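Local coordinates for nodulation protein S (Bradyrhizobium sp., PDB 3OFK) that probably transfers a methyl group from S-adenosylmethionine to nitrogen during Nod factor synthesis, and is captured here with the product S-adenosyl-L-homocysteine, at residues L17-D30 with V81-T93. Residues are numbered along the deposited sequence; the frame is centred on the assembly and turned at random.
Sequences LERELANDDPWRLD and VMPRAIGRACQRT. With SAH (S-adenosyl-L-homocysteine), chain E.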
loop_
_atom_site.group_PDB
_atom_site.type_symbol
_atom_site.label_atom_id
_atom_site.label_comp_id
_atom_site.label_asym_id
_atom_site.label_seq_id
_atom_site.Cartn_x
_atom_site.Cartn_y
_atom_site.Cartn_z
ATOM N N LEU A 17 -9.951 -10.741 2.078
ATOM C CA LEU A 17 -10.121 -9.310 2.247
ATOM C C LEU A 17 -11.410 -8.974 3.033
ATOM O O LEU A 17 -11.363 -8.221 4.018
ATOM C CB LEU A 17 -10.133 -8.659 0.856
ATOM C CG LEU A 17 -8.829 -8.057 0.324
ATOM C CD1 LEU A 17 -7.571 -8.704 0.855
ATOM C CD2 LEU A 17 -8.775 -7.934 -1.205
ATOM N N GLU A 18 -12.528 -9.534 2.576
ATOM C CA GLU A 18 -13.872 -9.320 3.146
ATOM C C GLU A 18 -13.908 -9.720 4.635
ATOM O O GLU A 18 -14.557 -9.094 5.474
ATOM C CB GLU A 18 -14.887 -10.158 2.340
ATOM C CG GLU A 18 -16.318 -10.208 2.871
ATOM C CD GLU A 18 -17.196 -11.252 2.145
ATOM O OE1 GLU A 18 -16.782 -12.436 2.014
ATOM O OE2 GLU A 18 -18.310 -10.882 1.712
ATOM N N ARG A 19 -13.182 -10.766 4.947
ATOM C CA ARG A 19 -13.105 -11.228 6.329
ATOM C C ARG A 19 -12.327 -10.254 7.212
ATOM O O ARG A 19 -12.789 -9.911 8.310
ATOM C CB ARG A 19 -12.482 -12.603 6.376
ATOM C CG ARG A 19 -13.442 -13.689 5.901
ATOM C CD ARG A 19 -14.421 -14.124 6.998
ATOM N NE ARG A 19 -14.836 -15.527 6.829
ATOM C CZ ARG A 19 -14.140 -16.594 7.239
ATOM N NH1 ARG A 19 -12.971 -16.457 7.863
ATOM N NH2 ARG A 19 -14.619 -17.820 7.025
ATOM N N GLU A 20 -11.165 -9.808 6.745
ATOM C CA GLU A 20 -10.364 -8.846 7.524
ATOM C C GLU A 20 -11.091 -7.526 7.682
ATOM O O GLU A 20 -11.010 -6.893 8.737
ATOM C CB GLU A 20 -8.987 -8.578 6.906
ATOM C CG GLU A 20 -7.889 -9.500 7.336
ATOM C CD GLU A 20 -7.485 -9.393 8.800
ATOM O OE1 GLU A 20 -7.862 -8.437 9.523
ATOM O OE2 GLU A 20 -6.766 -10.303 9.236
ATOM N N LEU A 21 -11.811 -7.115 6.642
ATOM C CA LEU A 21 -12.546 -5.833 6.669
ATOM C C LEU A 21 -13.804 -5.844 7.569
ATOM O O LEU A 21 -14.380 -4.786 7.835
ATOM C CB LEU A 21 -12.894 -5.399 5.246
ATOM C CG LEU A 21 -11.670 -4.933 4.428
ATOM C CD1 LEU A 21 -11.970 -5.008 2.975
ATOM C CD2 LEU A 21 -11.164 -3.516 4.863
ATOM N N ALA A 22 -14.216 -7.025 8.019
ATOM C CA ALA A 22 -15.328 -7.204 8.948
ATOM C C ALA A 22 -14.861 -7.272 10.405
ATOM O O ALA A 22 -15.681 -7.224 11.317
ATOM C CB ALA A 22 -16.100 -8.446 8.599
ATOM N N ASN A 23 -13.548 -7.388 10.611
ATOM C CA ASN A 23 -12.948 -7.269 11.945
ATOM C C ASN A 23 -13.069 -5.823 12.423
ATOM O O ASN A 23 -12.972 -4.910 11.610
ATOM C CB ASN A 23 -11.451 -7.690 11.921
ATOM C CG ASN A 23 -11.259 -9.212 11.750
ATOM O OD1 ASN A 23 -12.135 -9.998 12.113
ATOM N ND2 ASN A 23 -10.118 -9.618 11.181
ATOM N N ASP A 24 -13.280 -5.634 13.730
ATOM C CA ASP A 24 -13.195 -4.317 14.378
ATOM C C ASP A 24 -11.929 -3.556 13.949
ATOM O O ASP A 24 -12.006 -2.379 13.601
ATOM C CB ASP A 24 -13.203 -4.413 15.915
ATOM C CG ASP A 24 -14.525 -4.992 16.497
ATOM O OD1 ASP A 24 -15.445 -5.312 15.718
ATOM O OD2 ASP A 24 -14.641 -5.156 17.748
ATOM N N ASP A 25 -10.779 -4.228 13.968
ATOM C CA ASP A 25 -9.492 -3.604 13.590
ATOM C C ASP A 25 -8.883 -4.445 12.471
ATOM O O ASP A 25 -8.174 -5.423 12.738
ATOM C CB ASP A 25 -8.581 -3.547 14.825
ATOM C CG ASP A 25 -7.232 -2.862 14.567
ATOM O OD1 ASP A 25 -7.088 -2.064 13.616
ATOM O OD2 ASP A 25 -6.299 -3.124 15.360
ATOM N N PRO A 26 -9.186 -4.101 11.206
ATOM C CA PRO A 26 -8.665 -4.914 10.104
ATOM C C PRO A 26 -7.158 -4.961 10.089
ATOM O O PRO A 26 -6.508 -3.916 10.198
ATOM C CB PRO A 26 -9.205 -4.203 8.865
ATOM C CG PRO A 26 -10.501 -3.610 9.344
ATOM C CD PRO A 26 -10.132 -3.080 10.715
ATOM N N TRP A 27 -6.607 -6.162 9.966
ATOM C CA TRP A 27 -5.143 -6.366 9.953
ATOM C C TRP A 27 -4.429 -5.870 11.219
ATOM O O TRP A 27 -3.192 -5.752 11.260
ATOM C CB TRP A 27 -4.529 -5.717 8.707
ATOM C CG TRP A 27 -4.846 -6.441 7.442
ATOM C CD1 TRP A 27 -4.158 -7.494 6.907
ATOM C CD2 TRP A 27 -5.927 -6.171 6.549
ATOM N NE1 TRP A 27 -4.753 -7.901 5.745
ATOM C CE2 TRP A 27 -5.836 -7.098 5.491
ATOM C CE3 TRP A 27 -6.972 -5.245 6.545
ATOM C CZ2 TRP A 27 -6.741 -7.111 4.430
ATOM C CZ3 TRP A 27 -7.862 -5.243 5.479
ATOM C CH2 TRP A 27 -7.738 -6.172 4.434
ATOM N N ARG A 28 -5.199 -5.613 12.269
ATOM C CA ARG A 28 -4.665 -5.001 13.485
ATOM C C ARG A 28 -3.844 -3.707 13.275
ATOM O O ARG A 28 -2.955 -3.397 14.065
ATOM C CB ARG A 28 -3.878 -6.041 14.310
ATOM C CG ARG A 28 -4.594 -6.463 15.574
ATOM C CD ARG A 28 -3.588 -7.054 16.578
ATOM N NE ARG A 28 -2.835 -8.170 15.982
ATOM C CZ ARG A 28 -1.596 -8.538 16.321
ATOM N NH1 ARG A 28 -0.920 -7.877 17.258
ATOM N NH2 ARG A 28 -1.022 -9.577 15.709
ATOM N N LEU A 29 -4.168 -2.934 12.243
ATOM C CA LEU A 29 -3.369 -1.738 11.894
ATOM C C LEU A 29 -3.430 -0.622 12.944
ATOM O O LEU A 29 -2.531 0.246 13.004
ATOM C CB LEU A 29 -3.803 -1.176 10.529
ATOM C CG LEU A 29 -3.597 -2.129 9.343
ATOM C CD1 LEU A 29 -4.348 -1.650 8.109
ATOM C CD2 LEU A 29 -2.133 -2.346 9.023
ATOM N N ASP A 30 -4.485 -0.609 13.756
ATOM C CA ASP A 30 -4.547 0.378 14.858
ATOM C C ASP A 30 -3.873 -0.092 16.120
ATOM O O ASP A 30 -3.144 0.667 16.751
ATOM C CB ASP A 30 -5.980 0.828 15.140
ATOM C CG ASP A 30 -6.464 1.846 14.118
ATOM O OD1 ASP A 30 -5.745 2.850 13.875
ATOM O OD2 ASP A 30 -7.536 1.621 13.516
ATOM N N VAL A 81 -9.868 -2.411 -4.000
ATOM C CA VAL A 81 -10.646 -3.396 -4.707
ATOM C C VAL A 81 -11.923 -3.756 -3.943
ATOM O O VAL A 81 -12.877 -4.254 -4.525
ATOM C CB VAL A 81 -9.808 -4.650 -4.934
ATOM C CG1 VAL A 81 -9.710 -5.473 -3.642
ATOM C CG2 VAL A 81 -10.401 -5.461 -6.048
ATOM N N MET A 82 -11.950 -3.475 -2.639
ATOM C CA MET A 82 -13.088 -3.797 -1.788
ATOM C C MET A 82 -13.978 -2.605 -1.446
ATOM O O MET A 82 -13.565 -1.734 -0.677
ATOM C CB MET A 82 -12.591 -4.411 -0.480
ATOM C CG MET A 82 -11.732 -5.691 -0.670
ATOM S SD MET A 82 -12.564 -6.983 -1.607
ATOM C CE MET A 82 -13.773 -7.534 -0.422
ATOM N N PRO A 83 -15.222 -2.580 -1.966
ATOM C CA PRO A 83 -16.115 -1.516 -1.479
ATOM C C PRO A 83 -16.184 -1.324 0.045
ATOM O O PRO A 83 -16.253 -0.182 0.494
ATOM C CB PRO A 83 -17.477 -1.918 -2.037
ATOM C CG PRO A 83 -17.144 -2.701 -3.284
ATOM C CD PRO A 83 -15.888 -3.450 -2.956
ATOM N N ARG A 84 -16.191 -2.410 0.840
ATOM C CA ARG A 84 -16.183 -2.284 2.309
ATOM C C ARG A 84 -14.978 -1.464 2.830
ATOM O O ARG A 84 -15.127 -0.742 3.829
ATOM C CB ARG A 84 -16.285 -3.663 3.005
ATOM C CG ARG A 84 -16.303 -3.638 4.562
ATOM C CD ARG A 84 -17.668 -3.363 5.160
ATOM N NE ARG A 84 -17.801 -2.069 5.855
ATOM C CZ ARG A 84 -18.570 -1.034 5.472
ATOM N NH1 ARG A 84 -19.306 -1.054 4.350
ATOM N NH2 ARG A 84 -18.603 0.059 6.227
ATOM N N ALA A 85 -13.825 -1.502 2.132
ATOM C CA ALA A 85 -12.654 -0.714 2.533
ATOM C C ALA A 85 -12.911 0.797 2.312
ATOM O O ALA A 85 -12.676 1.616 3.205
ATOM C CB ALA A 85 -11.402 -1.163 1.795
ATOM N N ILE A 86 -13.442 1.130 1.136
ATOM C CA ILE A 86 -13.833 2.521 0.843
ATOM C C ILE A 86 -14.840 3.007 1.911
ATOM O O ILE A 86 -14.680 4.089 2.467
ATOM C CB ILE A 86 -14.471 2.663 -0.570
ATOM C CG1 ILE A 86 -13.561 2.069 -1.679
ATOM C CG2 ILE A 86 -14.901 4.100 -0.847
ATOM C CD1 ILE A 86 -12.161 2.552 -1.680
ATOM N N GLY A 87 -15.834 2.201 2.245
ATOM C CA GLY A 87 -16.870 2.627 3.168
ATOM C C GLY A 87 -16.338 2.962 4.557
ATOM O O GLY A 87 -16.669 4.014 5.132
ATOM N N ARG A 88 -15.550 2.044 5.107
ATOM C CA ARG A 88 -14.922 2.234 6.441
ATOM C C ARG A 88 -13.932 3.422 6.474
ATOM O O ARG A 88 -13.964 4.245 7.417
ATOM C CB ARG A 88 -14.260 0.928 6.875
ATOM C CG ARG A 88 -15.266 -0.160 7.249
ATOM C CD ARG A 88 -14.602 -1.316 7.951
ATOM N NE ARG A 88 -14.176 -0.934 9.306
ATOM C CZ ARG A 88 -13.825 -1.786 10.263
ATOM N NH1 ARG A 88 -13.872 -3.110 10.062
ATOM N NH2 ARG A 88 -13.472 -1.302 11.456
ATOM N N ALA A 89 -13.094 3.539 5.434
ATOM C CA ALA A 89 -12.043 4.531 5.398
ATOM C C ALA A 89 -12.633 5.921 5.229
ATOM O O ALA A 89 -12.200 6.853 5.927
ATOM C CB ALA A 89 -11.005 4.230 4.294
ATOM N N CYS A 90 -13.642 6.091 4.365
ATOM C CA CYS A 90 -14.161 7.435 4.140
ATOM C C CYS A 90 -14.958 7.922 5.331
ATOM O O CYS A 90 -15.134 9.142 5.493
ATOM C CB CYS A 90 -14.945 7.574 2.836
ATOM S SG CYS A 90 -16.652 7.006 2.855
ATOM N N GLN A 91 -15.442 7.000 6.162
ATOM C CA GLN A 91 -16.034 7.411 7.440
ATOM C C GLN A 91 -14.952 7.908 8.393
ATOM O O GLN A 91 -15.093 8.921 9.064
ATOM C CB GLN A 91 -16.890 6.282 8.060
ATOM C CG GLN A 91 -17.445 6.599 9.444
ATOM C CD GLN A 91 -18.714 7.463 9.440
ATOM O OE1 GLN A 91 -19.725 7.142 8.796
ATOM N NE2 GLN A 91 -18.675 8.549 10.201
ATOM N N ARG A 92 -13.838 7.203 8.420
ATOM C CA ARG A 92 -12.692 7.617 9.199
ATOM C C ARG A 92 -12.159 9.007 8.818
ATOM O O ARG A 92 -11.840 9.823 9.710
ATOM C CB ARG A 92 -11.632 6.542 9.085
ATOM C CG ARG A 92 -10.372 6.799 9.792
ATOM C CD ARG A 92 -9.934 5.531 10.451
ATOM N NE ARG A 92 -8.715 5.736 11.200
ATOM C CZ ARG A 92 -8.159 4.800 11.957
ATOM N NH1 ARG A 92 -8.738 3.608 12.069
ATOM N NH2 ARG A 92 -7.029 5.066 12.600
ATOM N N THR A 93 -12.108 9.320 7.525
ATOM C CA THR A 93 -11.530 10.598 7.096
ATOM C C THR A 93 -12.526 11.685 6.737
ATOM O O THR A 93 -12.204 12.580 5.945
ATOM C CB THR A 93 -10.691 10.381 5.869
ATOM O OG1 THR A 93 -11.488 9.685 4.911
ATOM C CG2 THR A 93 -9.479 9.552 6.210
HETATM N N SAH E . -1.962 0.264 2.578
HETATM C CA SAH E . -2.572 0.099 3.894
HETATM C CB SAH E . -3.567 -1.057 3.861
HETATM C CG SAH E . -3.056 -2.473 3.643
HETATM S SD SAH E . -4.311 -3.784 3.849
HETATM C C SAH E . -1.556 -0.104 5.030
HETATM O O SAH E . -0.377 -0.374 4.793
HETATM O OXT SAH E . -1.907 0.002 6.204
HETATM C "C5'" SAH E . -4.514 -4.120 2.068
HETATM C "C4'" SAH E . -5.587 -3.359 1.313
HETATM O "O4'" SAH E . -5.398 -3.582 -0.084
HETATM C "C3'" SAH E . -7.015 -3.786 1.647
HETATM O "O3'" SAH E . -7.845 -2.626 1.798
HETATM C "C2'" SAH E . -7.418 -4.615 0.417
HETATM O "O2'" SAH E . -8.805 -4.586 0.182
HETATM C "C1'" SAH E . -6.652 -3.902 -0.663
HETATM N N9 SAH E . -6.402 -4.620 -1.933
HETATM C C8 SAH E . -6.064 -5.940 -2.098
HETATM N N7 SAH E . -5.879 -6.164 -3.417
HETATM C C5 SAH E . -6.085 -5.021 -4.095
HETATM C C6 SAH E . -5.962 -4.750 -5.458
HETATM N N6 SAH E . -5.685 -5.773 -6.314
HETATM N N1 SAH E . -6.224 -3.471 -5.886
HETATM C C2 SAH E . -6.544 -2.481 -4.962
HETATM N N3 SAH E . -6.628 -2.769 -3.604
HETATM C C4 SAH E . -6.382 -4.026 -3.172
#
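Arg88 and Arg92, one turn apart on helix 83-92, reach across to the end of helix 13-21 and the loop beyond it and show how arginines can fasten a loop beside a bound ligand. Arg88 binds backbone: NH1 donates to Leu21 O (2.8 Å) and to Asn23 O, and NH2 to Asp24 O (2.8 Å). All three oxygens lie in or near the guanidinium plane, although the donors stand above the carbonyl planes of Leu21 and Asp24 and tilted from that of Asn23. Pro26 CG rests over one guanidinium face, 3.5 Å from Arg88 NH1. Arg92 meets Asp30 end-on in a salt bridge, NH1 to OD2 at 2.7 Å and NH2 to OD1 at 2.9 Å; the two flat groups are only 11° from coplanar, and Glu67 takes Arg92 NE in a second salt bridge.

Nearer the adenosine the contact turns apolar. Leu21 sets CD1 on Met82 CB (3.6 Å) and CD2 against Ala85, while the Leu17 and Val81 side chains cross at about a right angle, CD2 touching CG1, beside the adenine. The Trp27 ring places one face over the SAH sulfur, with Glu20 CB on the other.

In this Rossmann-like methyltransferase fold, helix 83-92 follows strand 73-80, whose Asp80 binds SAH, and packs on strand 99-103 through Ala89; the 17-21 part of helix 13-21 runs beside it, the segment axes 23° apart, and Leu29 packs against Glu35 and Arg38 of helix 33-46.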